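Bacillaene synthase decarboxylase PksI (Bacillus subtilis, PDB 4Q1K) decarboxylates the 3-methylglutaconyl group tethered to the synthase protein PksL to a 3-methylcrotonyl moiety during biosynthesis of the antibiotic bacillaene. Local coordinates at residues L133-S144 with F196-Y207; K168-I177 with L189-K197. The protein carries 1 engineered substitution. One frame throughout, in Å; residues are numbered along the deposited sequence.

Contact 1 of 2, residues L133-S144 with F196-Y207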
loop_
_atom_site.group_PDB
_atom_site.type_symbol
_atom_site.label_atom_id
_atom_site.label_comp_id
_atom_site.label_asym_id
_atom_site.label_seq_id
_atom_site.Cartn_x
_atom_site.Cartn_y
_atom_site.Cartn_z
ATOM N N LEU B 133 -9.480 -13.546 -0.734
ATOM C CA LEU B 133 -8.922 -12.196 -0.450
ATOM C C LEU B 133 -9.890 -11.332 0.327
ATOM O O LEU B 133 -9.482 -10.305 0.940
ATOM C CB LEU B 133 -8.547 -11.451 -1.763
ATOM C CG LEU B 133 -7.447 -12.135 -2.540
ATOM C CD1 LEU B 133 -7.274 -11.313 -3.842
ATOM C CD2 LEU B 133 -6.126 -12.104 -1.728
ATOM N N PHE B 134 -11.212 -11.640 0.324
ATOM C CA PHE B 134 -12.123 -10.888 1.157
ATOM C C PHE B 134 -12.112 -11.267 2.607
ATOM O O PHE B 134 -12.771 -10.631 3.424
ATOM C CB PHE B 134 -13.540 -11.111 0.662
ATOM C CG PHE B 134 -13.918 -10.191 -0.506
ATOM C CD1 PHE B 134 -14.291 -8.854 -0.259
ATOM C CD2 PHE B 134 -13.883 -10.654 -1.837
ATOM C CE1 PHE B 134 -14.610 -7.976 -1.311
ATOM C CE2 PHE B 134 -14.276 -9.828 -2.880
ATOM C CZ PHE B 134 -14.611 -8.466 -2.615
ATOM N N ALA B 135 -11.359 -12.302 2.965
ATOM C CA ALA B 135 -11.182 -12.668 4.427
ATOM C C ALA B 135 -10.276 -11.627 5.102
ATOM O O ALA B 135 -9.614 -10.822 4.461
ATOM C CB ALA B 135 -10.519 -14.046 4.535
ATOM N N ASP B 136 -10.399 -11.507 6.449
ATOM C CA ASP B 136 -9.762 -10.400 7.171
ATOM C C ASP B 136 -8.275 -10.735 7.297
ATOM O O ASP B 136 -7.450 -9.852 7.363
ATOM C CB ASP B 136 -10.367 -10.436 8.592
ATOM C CG ASP B 136 -11.884 -10.223 8.524
ATOM O OD1 ASP B 136 -12.293 -9.086 8.095
ATOM O OD2 ASP B 136 -12.642 -11.211 8.611
ATOM N N ILE B 137 -7.965 -12.034 7.313
ATOM C CA ILE B 137 -6.544 -12.491 7.394
ATOM C C ILE B 137 -6.298 -13.492 6.307
ATOM O O ILE B 137 -7.121 -14.459 6.179
ATOM C CB ILE B 137 -6.225 -13.119 8.745
ATOM C CG1 ILE B 137 -6.235 -11.974 9.770
ATOM C CG2 ILE B 137 -4.750 -13.625 8.723
ATOM C CD1 ILE B 137 -6.355 -12.446 11.213
ATOM N N VAL B 138 -5.309 -13.270 5.451
ATOM C CA VAL B 138 -5.115 -14.279 4.331
ATOM C C VAL B 138 -3.775 -14.976 4.531
ATOM O O VAL B 138 -2.816 -14.287 4.758
ATOM C CB VAL B 138 -5.100 -13.536 2.979
ATOM C CG1 VAL B 138 -4.688 -14.545 1.835
ATOM C CG2 VAL B 138 -6.513 -12.868 2.733
ATOM N N ILE B 139 -3.660 -16.286 4.383
ATOM C CA ILE B 139 -2.313 -16.922 4.500
ATOM C C ILE B 139 -2.105 -17.708 3.216
ATOM O O ILE B 139 -2.999 -18.432 2.831
ATOM C CB ILE B 139 -2.354 -17.980 5.655
ATOM C CG1 ILE B 139 -2.705 -17.287 6.996
ATOM C CG2 ILE B 139 -0.957 -18.647 5.789
ATOM C CD1 ILE B 139 -3.303 -18.315 8.016
ATOM N N LEU B 140 -0.974 -17.590 2.548
ATOM C CA LEU B 140 -0.739 -18.337 1.347
ATOM C C LEU B 140 0.277 -19.471 1.579
ATOM O O LEU B 140 1.041 -19.410 2.537
ATOM C CB LEU B 140 -0.123 -17.437 0.256
ATOM C CG LEU B 140 -0.865 -16.122 -0.060
ATOM C CD1 LEU B 140 -0.048 -15.398 -1.177
ATOM C CD2 LEU B 140 -2.310 -16.394 -0.470
ATOM N N SER B 141 0.269 -20.447 0.656
ATOM C CA SER B 141 1.267 -21.496 0.638
ATOM C C SER B 141 2.365 -21.155 -0.393
ATOM O O SER B 141 2.132 -20.705 -1.522
ATOM C CB SER B 141 0.591 -22.801 0.189
ATOM O OG SER B 141 1.509 -23.589 -0.595
ATOM N N ARG B 142 3.616 -21.360 0.016
ATOM C CA ARG B 142 4.695 -20.993 -0.828
ATOM C C ARG B 142 4.684 -21.690 -2.205
ATOM O O ARG B 142 5.101 -21.091 -3.238
ATOM C CB ARG B 142 5.986 -21.433 -0.036
ATOM C CG ARG B 142 7.241 -20.761 -0.564
ATOM C CD ARG B 142 8.508 -21.033 0.312
ATOM N NE ARG B 142 8.444 -20.543 1.710
ATOM C CZ ARG B 142 9.278 -20.995 2.657
ATOM N NH1 ARG B 142 10.188 -21.920 2.361
ATOM N NH2 ARG B 142 9.237 -20.522 3.888
ATOM N N GLU B 143 4.282 -22.989 -2.204
ATOM C CA GLU B 143 4.428 -23.814 -3.398
ATOM C C GLU B 143 3.115 -23.877 -4.228
ATOM O O GLU B 143 3.119 -24.374 -5.350
ATOM C CB GLU B 143 4.989 -25.223 -3.023
ATOM C CG GLU B 143 4.065 -26.097 -2.190
ATOM C CD GLU B 143 4.307 -25.923 -0.679
ATOM O OE1 GLU B 143 4.007 -24.781 -0.120
ATOM O OE2 GLU B 143 4.807 -26.878 -0.034
ATOM N N SER B 144 2.057 -23.229 -3.735
ATOM C CA SER B 144 0.787 -23.174 -4.496
ATOM C C SER B 144 0.764 -22.044 -5.495
ATOM O O SER B 144 1.520 -21.014 -5.314
ATOM C CB SER B 144 -0.346 -22.982 -3.506
ATOM O OG SER B 144 -0.407 -24.227 -2.710
ATOM N N PHE B 196 0.676 -10.628 3.254
ATOM C CA PHE B 196 0.157 -11.904 3.800
ATOM C C PHE B 196 1.319 -12.789 4.264
ATOM O O PHE B 196 2.387 -12.820 3.636
ATOM C CB PHE B 196 -0.514 -12.775 2.704
ATOM C CG PHE B 196 -1.588 -12.051 1.937
ATOM C CD1 PHE B 196 -2.306 -11.021 2.541
ATOM C CD2 PHE B 196 -1.808 -12.341 0.593
ATOM C CE1 PHE B 196 -3.311 -10.356 1.848
ATOM C CE2 PHE B 196 -2.772 -11.637 -0.108
ATOM C CZ PHE B 196 -3.501 -10.632 0.513
ATOM N N LYS B 197 1.068 -13.529 5.346
ATOM C CA LYS B 197 1.951 -14.610 5.754
ATOM C C LYS B 197 2.007 -15.654 4.664
ATOM O O LYS B 197 0.945 -16.038 4.184
ATOM C CB LYS B 197 1.364 -15.293 6.973
ATOM C CG LYS B 197 2.427 -16.247 7.605
ATOM C CD LYS B 197 3.436 -15.423 8.399
ATOM C CE LYS B 197 4.454 -16.419 8.996
ATOM N NZ LYS B 197 5.330 -15.747 9.998
ATOM N N VAL B 198 3.225 -16.035 4.246
ATOM C CA VAL B 198 3.375 -17.109 3.264
ATOM C C VAL B 198 4.167 -18.257 3.938
ATOM O O VAL B 198 5.277 -17.997 4.464
ATOM C CB VAL B 198 4.107 -16.615 2.016
ATOM C CG1 VAL B 198 4.194 -17.763 1.009
ATOM C CG2 VAL B 198 3.288 -15.417 1.390
ATOM N N LEU B 199 3.677 -19.504 3.844
ATOM C CA LEU B 199 4.309 -20.639 4.561
ATOM C C LEU B 199 4.308 -21.857 3.661
ATOM O O LEU B 199 3.492 -21.930 2.729
ATOM C CB LEU B 199 3.424 -21.042 5.803
ATOM C CG LEU B 199 3.405 -19.951 6.891
ATOM C CD1 LEU B 199 2.386 -20.374 7.952
ATOM C CD2 LEU B 199 4.784 -20.038 7.534
ATOM N N PRO B 200 5.204 -22.839 3.947
ATOM C CA PRO B 200 5.086 -24.158 3.344
ATOM C C PRO B 200 3.620 -24.646 3.485
ATOM O O PRO B 200 3.028 -24.451 4.548
ATOM C CB PRO B 200 6.056 -24.988 4.205
ATOM C CG PRO B 200 7.099 -23.954 4.579
ATOM C CD PRO B 200 6.214 -22.805 5.029
ATOM N N ARG B 201 3.057 -25.199 2.427
ATOM C CA ARG B 201 1.715 -25.770 2.509
ATOM C C ARG B 201 1.464 -26.559 3.802
ATOM O O ARG B 201 0.381 -26.400 4.385
ATOM C CB ARG B 201 1.372 -26.597 1.286
ATOM C CG ARG B 201 0.109 -27.461 1.390
ATOM C CD ARG B 201 -0.081 -28.339 0.135
ATOM N NE ARG B 201 -0.184 -27.491 -1.048
ATOM C CZ ARG B 201 0.266 -27.814 -2.268
ATOM N NH1 ARG B 201 0.852 -28.982 -2.486
ATOM N NH2 ARG B 201 0.136 -26.958 -3.266
ATOM N N ALA B 202 2.400 -27.421 4.216
ATOM C CA ALA B 202 2.147 -28.313 5.411
ATOM C C ALA B 202 1.984 -27.513 6.702
ATOM O O ALA B 202 1.652 -28.094 7.721
ATOM C CB ALA B 202 3.338 -29.321 5.601
ATOM N N GLU B 203 2.337 -26.211 6.707
ATOM C CA GLU B 203 2.295 -25.412 7.924
ATOM C C GLU B 203 1.059 -24.446 7.922
ATOM O O GLU B 203 0.779 -23.813 8.932
ATOM C CB GLU B 203 3.585 -24.595 8.027
ATOM C CG GLU B 203 4.739 -25.532 8.374
ATOM C CD GLU B 203 6.082 -24.814 8.274
ATOM O OE1 GLU B 203 6.175 -23.610 8.609
ATOM O OE2 GLU B 203 7.048 -25.452 7.820
ATOM N N VAL B 204 0.338 -24.321 6.783
ATOM C CA VAL B 204 -0.589 -23.180 6.640
ATOM C C VAL B 204 -1.762 -23.402 7.607
ATOM O O VAL B 204 -2.163 -22.502 8.318
ATOM C CB VAL B 204 -1.110 -23.103 5.160
ATOM C CG1 VAL B 204 -2.381 -22.204 5.036
ATOM C CG2 VAL B 204 0.046 -22.601 4.224
ATOM N N LEU B 205 -2.339 -24.601 7.598
ATOM C CA LEU B 205 -3.592 -24.751 8.430
ATOM C C LEU B 205 -3.211 -24.734 9.898
ATOM O O LEU B 205 -3.908 -24.136 10.704
ATOM C CB LEU B 205 -4.343 -26.038 8.051
ATOM C CG LEU B 205 -5.666 -26.257 8.807
ATOM C CD1 LEU B 205 -6.612 -25.102 8.507
ATOM C CD2 LEU B 205 -6.252 -27.582 8.303
ATOM N N ASP B 206 -2.062 -25.316 10.281
ATOM C CA ASP B 206 -1.660 -25.247 11.666
ATOM C C ASP B 206 -1.489 -23.794 12.143
ATOM O O ASP B 206 -1.851 -23.476 13.298
ATOM C CB ASP B 206 -0.299 -25.958 11.914
ATOM C CG ASP B 206 -0.417 -27.497 11.851
ATOM O OD1 ASP B 206 -1.515 -28.023 12.033
ATOM O OD2 ASP B 206 0.597 -28.117 11.528
ATOM N N TYR B 207 -0.860 -22.959 11.289
ATOM C CA TYR B 207 -0.666 -21.572 11.640
ATOM C C TYR B 207 -2.059 -20.879 11.765
ATOM O O TYR B 207 -2.263 -20.107 12.694
ATOM C CB TYR B 207 0.158 -20.897 10.544
ATOM C CG TYR B 207 0.325 -19.435 10.708
ATOM C CD1 TYR B 207 1.386 -18.903 11.500
ATOM C CD2 TYR B 207 -0.522 -18.565 10.097
ATOM C CE1 TYR B 207 1.580 -17.500 11.640
ATOM C CE2 TYR B 207 -0.372 -17.201 10.277
ATOM C CZ TYR B 207 0.684 -16.686 11.005
ATOM O OH TYR B 207 0.766 -15.331 11.066
HETATM O O HOH W 1 -1.353 -13.258 6.878
HETATM O O HOH W 2 4.724 -27.997 2.476
#

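Contact 2 of 2, residues K168-I177 with L189-K197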
loop_
_atom_site.group_PDB
_atom_site.type_symbol
_atom_site.label_atom_id
_atom_site.label_comp_id
_atom_site.label_asym_id
_atom_site.label_seq_id
_atom_site.Cartn_x
_atom_site.Cartn_y
_atom_site.Cartn_z
ATOM N N LYS B 168 -6.098 -5.263 -0.981
ATOM C CA LYS B 168 -5.298 -6.150 -0.123
ATOM C C LYS B 168 -3.831 -6.222 -0.566
ATOM O O LYS B 168 -2.964 -6.423 0.297
ATOM C CB LYS B 168 -5.889 -7.562 -0.204
ATOM C CG LYS B 168 -7.306 -7.737 0.443
ATOM C CD LYS B 168 -7.280 -7.283 1.903
ATOM C CE LYS B 168 -8.659 -7.387 2.518
ATOM N NZ LYS B 168 -8.780 -8.740 3.161
ATOM N N LEU B 169 -3.583 -6.185 -1.902
ATOM C CA LEU B 169 -2.189 -6.343 -2.402
ATOM C C LEU B 169 -1.647 -5.023 -2.867
ATOM O O LEU B 169 -0.432 -4.970 -3.210
ATOM C CB LEU B 169 -2.113 -7.255 -3.605
ATOM C CG LEU B 169 -2.563 -8.635 -3.214
ATOM C CD1 LEU B 169 -2.421 -9.640 -4.360
ATOM C CD2 LEU B 169 -1.687 -9.011 -2.022
ATOM N N GLY B 170 -2.456 -3.971 -2.889
ATOM C CA GLY B 170 -1.852 -2.650 -3.219
ATOM C C GLY B 170 -2.126 -2.341 -4.687
ATOM O O GLY B 170 -2.298 -3.246 -5.500
ATOM N N PHE B 171 -2.227 -1.049 -5.008
ATOM C CA PHE B 171 -2.570 -0.595 -6.338
ATOM C C PHE B 171 -1.641 -1.153 -7.427
ATOM O O PHE B 171 -2.099 -1.704 -8.421
ATOM C CB PHE B 171 -2.452 0.989 -6.391
ATOM C CG PHE B 171 -2.896 1.492 -7.758
ATOM C CD1 PHE B 171 -4.252 1.649 -8.019
ATOM C CD2 PHE B 171 -1.967 1.717 -8.810
ATOM C CE1 PHE B 171 -4.723 2.099 -9.283
ATOM C CE2 PHE B 171 -2.420 2.114 -10.083
ATOM C CZ PHE B 171 -3.781 2.345 -10.308
ATOM N N SER B 172 -0.336 -1.039 -7.215
ATOM C CA SER B 172 0.589 -1.363 -8.272
ATOM C C SER B 172 0.606 -2.835 -8.608
ATOM O O SER B 172 0.481 -3.253 -9.793
ATOM C CB SER B 172 2.024 -0.866 -7.815
ATOM O OG SER B 172 2.909 -1.129 -8.905
ATOM N N LEU B 173 0.777 -3.686 -7.607
ATOM C CA LEU B 173 0.760 -5.123 -7.968
ATOM C C LEU B 173 -0.563 -5.536 -8.507
ATOM O O LEU B 173 -0.631 -6.411 -9.384
ATOM C CB LEU B 173 1.076 -5.976 -6.715
ATOM C CG LEU B 173 1.420 -7.455 -6.925
ATOM C CD1 LEU B 173 2.614 -7.556 -7.806
ATOM C CD2 LEU B 173 1.740 -8.025 -5.524
ATOM N N ALA B 174 -1.645 -4.976 -8.002
ATOM C CA ALA B 174 -2.937 -5.301 -8.577
ATOM C C ALA B 174 -3.030 -5.019 -10.085
ATOM O O ALA B 174 -3.753 -5.752 -10.774
ATOM C CB ALA B 174 -4.096 -4.600 -7.825
ATOM N N GLN B 175 -2.401 -3.930 -10.568
ATOM C CA GLN B 175 -2.523 -3.636 -12.007
ATOM C C GLN B 175 -2.016 -4.874 -12.781
ATOM O O GLN B 175 -2.597 -5.273 -13.749
ATOM C CB GLN B 175 -1.701 -2.441 -12.455
ATOM C CG GLN B 175 -1.918 -1.158 -11.664
ATOM C CD GLN B 175 -3.423 -0.856 -11.561
ATOM O OE1 GLN B 175 -4.136 -1.204 -10.554
ATOM N NE2 GLN B 175 -3.929 -0.280 -12.621
ATOM N N GLU B 176 -0.815 -5.355 -12.387
ATOM C CA GLU B 176 -0.188 -6.407 -13.132
ATOM C C GLU B 176 -1.026 -7.670 -12.986
ATOM O O GLU B 176 -1.273 -8.397 -13.972
ATOM C CB GLU B 176 1.226 -6.598 -12.456
ATOM C CG GLU B 176 2.000 -7.704 -13.097
ATOM C CD GLU B 176 3.308 -7.954 -12.304
ATOM O OE1 GLU B 176 4.016 -6.977 -12.048
ATOM O OE2 GLU B 176 3.586 -9.119 -11.939
ATOM N N ILE B 177 -1.406 -7.980 -11.741
ATOM C CA ILE B 177 -2.231 -9.201 -11.530
ATOM C C ILE B 177 -3.530 -9.220 -12.329
ATOM O O ILE B 177 -3.867 -10.227 -12.958
ATOM C CB ILE B 177 -2.593 -9.370 -10.018
ATOM C CG1 ILE B 177 -1.278 -9.789 -9.290
ATOM C CG2 ILE B 177 -3.777 -10.345 -9.725
ATOM C CD1 ILE B 177 -1.371 -9.678 -7.712
ATOM N N LEU B 189 4.754 -14.258 -4.978
ATOM C CA LEU B 189 4.113 -13.139 -4.291
ATOM C C LEU B 189 4.897 -12.677 -3.022
ATOM O O LEU B 189 5.044 -11.465 -2.731
ATOM C CB LEU B 189 2.641 -13.493 -3.905
ATOM C CG LEU B 189 1.712 -13.737 -5.128
ATOM C CD1 LEU B 189 0.360 -14.290 -4.708
ATOM C CD2 LEU B 189 1.499 -12.438 -5.926
ATOM N N GLU B 190 5.427 -13.644 -2.244
ATOM C CA GLU B 190 6.167 -13.267 -0.995
ATOM C C GLU B 190 7.323 -12.335 -1.446
ATOM O O GLU B 190 7.558 -11.262 -0.845
ATOM C CB GLU B 190 6.748 -14.551 -0.321
ATOM C CG GLU B 190 7.469 -14.216 0.984
ATOM C CD GLU B 190 7.785 -15.479 1.828
ATOM O OE1 GLU B 190 7.763 -16.598 1.273
ATOM O OE2 GLU B 190 7.919 -15.337 3.075
ATOM N N LYS B 191 8.020 -12.732 -2.517
ATOM C CA LYS B 191 9.187 -11.937 -3.001
ATOM C C LYS B 191 8.772 -10.600 -3.560
ATOM O O LYS B 191 9.544 -9.660 -3.515
ATOM C CB LYS B 191 10.023 -12.683 -4.029
ATOM C CG LYS B 191 10.858 -13.812 -3.463
ATOM C CD LYS B 191 12.284 -13.390 -3.113
ATOM C CE LYS B 191 13.170 -13.083 -4.341
ATOM N NZ LYS B 191 14.624 -13.359 -4.096
ATOM N N ARG B 192 7.543 -10.490 -4.081
ATOM C CA ARG B 192 7.100 -9.193 -4.620
ATOM C C ARG B 192 6.665 -8.281 -3.496
ATOM O O ARG B 192 6.364 -7.131 -3.721
ATOM C CB ARG B 192 5.982 -9.367 -5.717
ATOM C CG ARG B 192 6.432 -10.162 -6.967
ATOM C CD ARG B 192 7.532 -9.475 -7.825
ATOM N NE ARG B 192 6.960 -8.234 -8.271
ATOM C CZ ARG B 192 6.154 -8.097 -9.331
ATOM N NH1 ARG B 192 5.831 -9.167 -10.114
ATOM N NH2 ARG B 192 5.638 -6.904 -9.643
ATOM N N GLY B 193 6.572 -8.792 -2.264
ATOM C CA GLY B 193 6.358 -7.952 -1.118
ATOM C C GLY B 193 4.921 -7.895 -0.486
ATOM O O GLY B 193 4.602 -6.954 0.282
ATOM N N VAL B 194 4.149 -8.967 -0.630
ATOM C CA VAL B 194 2.710 -8.960 -0.163
ATOM C C VAL B 194 2.692 -9.032 1.357
ATOM O O VAL B 194 3.673 -9.539 2.006
ATOM C CB VAL B 194 1.903 -10.096 -0.753
ATOM C CG1 VAL B 194 1.855 -9.979 -2.275
ATOM C CG2 VAL B 194 2.444 -11.472 -0.325
ATOM N N PRO B 195 1.672 -8.439 1.962
ATOM C CA PRO B 195 1.595 -8.385 3.464
ATOM C C PRO B 195 1.095 -9.695 4.080
ATOM O O PRO B 195 0.979 -9.785 5.342
ATOM C CB PRO B 195 0.531 -7.279 3.683
ATOM C CG PRO B 195 -0.375 -7.428 2.490
ATOM C CD PRO B 195 0.571 -7.669 1.331
ATOM N N PHE B 196 0.676 -10.628 3.254
ATOM C CA PHE B 196 0.157 -11.904 3.800
ATOM C C PHE B 196 1.319 -12.789 4.264
ATOM O O PHE B 196 2.387 -12.820 3.636
ATOM C CB PHE B 196 -0.514 -12.775 2.704
ATOM C CG PHE B 196 -1.588 -12.051 1.937
ATOM C CD1 PHE B 196 -2.306 -11.021 2.541
ATOM C CD2 PHE B 196 -1.808 -12.341 0.593
ATOM C CE1 PHE B 196 -3.311 -10.356 1.848
ATOM C CE2 PHE B 196 -2.772 -11.637 -0.108
ATOM C CZ PHE B 196 -3.501 -10.632 0.513
ATOM N N LYS B 197 1.068 -13.529 5.346
ATOM C CA LYS B 197 1.951 -14.610 5.754
ATOM C C LYS B 197 2.007 -15.654 4.664
ATOM O O LYS B 197 0.945 -16.038 4.184
ATOM C CB LYS B 197 1.364 -15.293 6.973
ATOM C CG LYS B 197 2.427 -16.247 7.605
ATOM C CD LYS B 197 3.436 -15.423 8.399
ATOM C CE LYS B 197 4.454 -16.419 8.996
ATOM N NZ LYS B 197 5.330 -15.747 9.998
#

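Contact 1 of 2, residues L133-S144 with F196-Y207
Phe196 turns its CG beside its own backbone N (chi1 -54°), which turns one face of the ring to Val138. Glu143 takes the less usual setting, with CG between N and the carbonyl carbon (chi1 67°), and a bend further out brings its carboxylate to the backbone N of Arg201. The Phe196 ring takes Val138 CB over the centre of one face, 3.8 Å from the ring centroid, a CH-pi contact. Leu140 CD1 meets the same ring in its plane, at the edge. On the other side of the sheet, Ile139 CD1 touches the edge of Tyr207 at CD2, 3.5 Å away, while Ile139 CG2 packs on Val204 CG1.

The backbones pair in parallel. Leu140 N donates to Lys197 O, Leu199 N to Leu140 O (2.9 Å), and Arg142 N to Leu199 O (2.8 Å). Nearer Phe196 the strands part, and a water bridges Val138 O and Lys197 N.

Past the strand end a polar cluster closes the contact. Glu143 OE1 accepts the backbone N of Arg201 at 2.8 Å, and also the hydroxyl of Ser141. Both donors come from the same face of the carboxylate. With two bonds, this one oxygen ties the Ser141 side chain to the backbone at Arg201. Glu143 OE2 reaches Ala202 N through a second water. Arg201 NH2 donates to Ser144 OG at 2.8 Å, and Glu143 CG lies over the guanidinium face. Arg201 NE is held by Gln121 O, which fixes the group further.

Strand 197-199 is the last strand of the six-stranded sheet in this chain, and the start of the helix, 201-207, runs back nearly antiparallel to strand 137-141. This is the edge of the beta-alpha core of the crotonase fold.

Contact 2 of 2, residues K168-I177 with L189-K197
Arg192 and Glu176 form the polar part of this contact, a salt bridge made end-on. Arg192 NH2 donates to Glu176 OE1 and Arg192 NH1 to Glu176 OE2, both at 2.9 Å. The first bond is nearly straight (169°), and the second uses the syn lone pair of OE2. The carboxylate and guanidinium planes are 30° apart, so the pair is twisted rather than flat. The Glu176 chain is extended, with CG anti to the backbone N (chi1 178°), while Arg192 bends twice to present its two terminal nitrogens. Tyr184 OH also bonds to Glu176 OE2. Arg192 NH2 has a further acceptor in Pro195 O of the third subunit, so each partner of the pair has a second bond.

The rest is van der Waals packing, mostly between apolar side chains. Leu173 CD1 lies over one face of the Arg192 guanidinium, toward its rim, 3.6 Å from NH2. The other branch, Leu173 CD2, reaches Val194 CG1 at 3.8 Å. Leu169 CD2 also touches Val194 CG1, and packs closely on Phe196, 3.4 Å from CE2. Lys168 CB meets the Phe196 ring in its plane, 4.0 Å from CZ. Pro195 CG rests against the backbone, 3.5 Å from Lys168 O. Leu189 CD2 makes looser contacts with Leu173 and Ile177.

Backbone turns shape both segments. Gly170, with positive phi, ends helix 161-169 and stands at the N-cap of helix 171-180. Gly193, also with positive phi, ends helix 186-192 in a Schellman motif and turns the chain toward Val194.

The contact thus sets the junction of helices 161-169 and 171-180 against the end of helix 186-192 and the loop leading to strand 197-199. Tyr184 of strand 183-185 borders it at Ile177 and Leu189, and Leu140 of strand 137-141 lies against Leu189.

How the contacts relate
Contact 2 is nested along the chain inside the loop that contact 1 closes, and their centres are 14 Å apart. Phe196 and Lys197 belong to both: the chain leaves helix 186-192 in contact 2 and enters strand 197-199 in contact 1. Two further links join them. Lys168 NZ probably hydrogen-bonds to Leu133 O at 2.8 Å, and Leu140 CD1 packs on Leu189 CD1 at 3.7 Å. Both contacts reach the second subunit of the homotrimer, where Phe196 packs on Ser172 of that subunit. Both lie away from the active-site His249. Glycerol, probably from the crystallisation liquor, sits near Tyr207 in contact 1 and near Pro195 in contact 2.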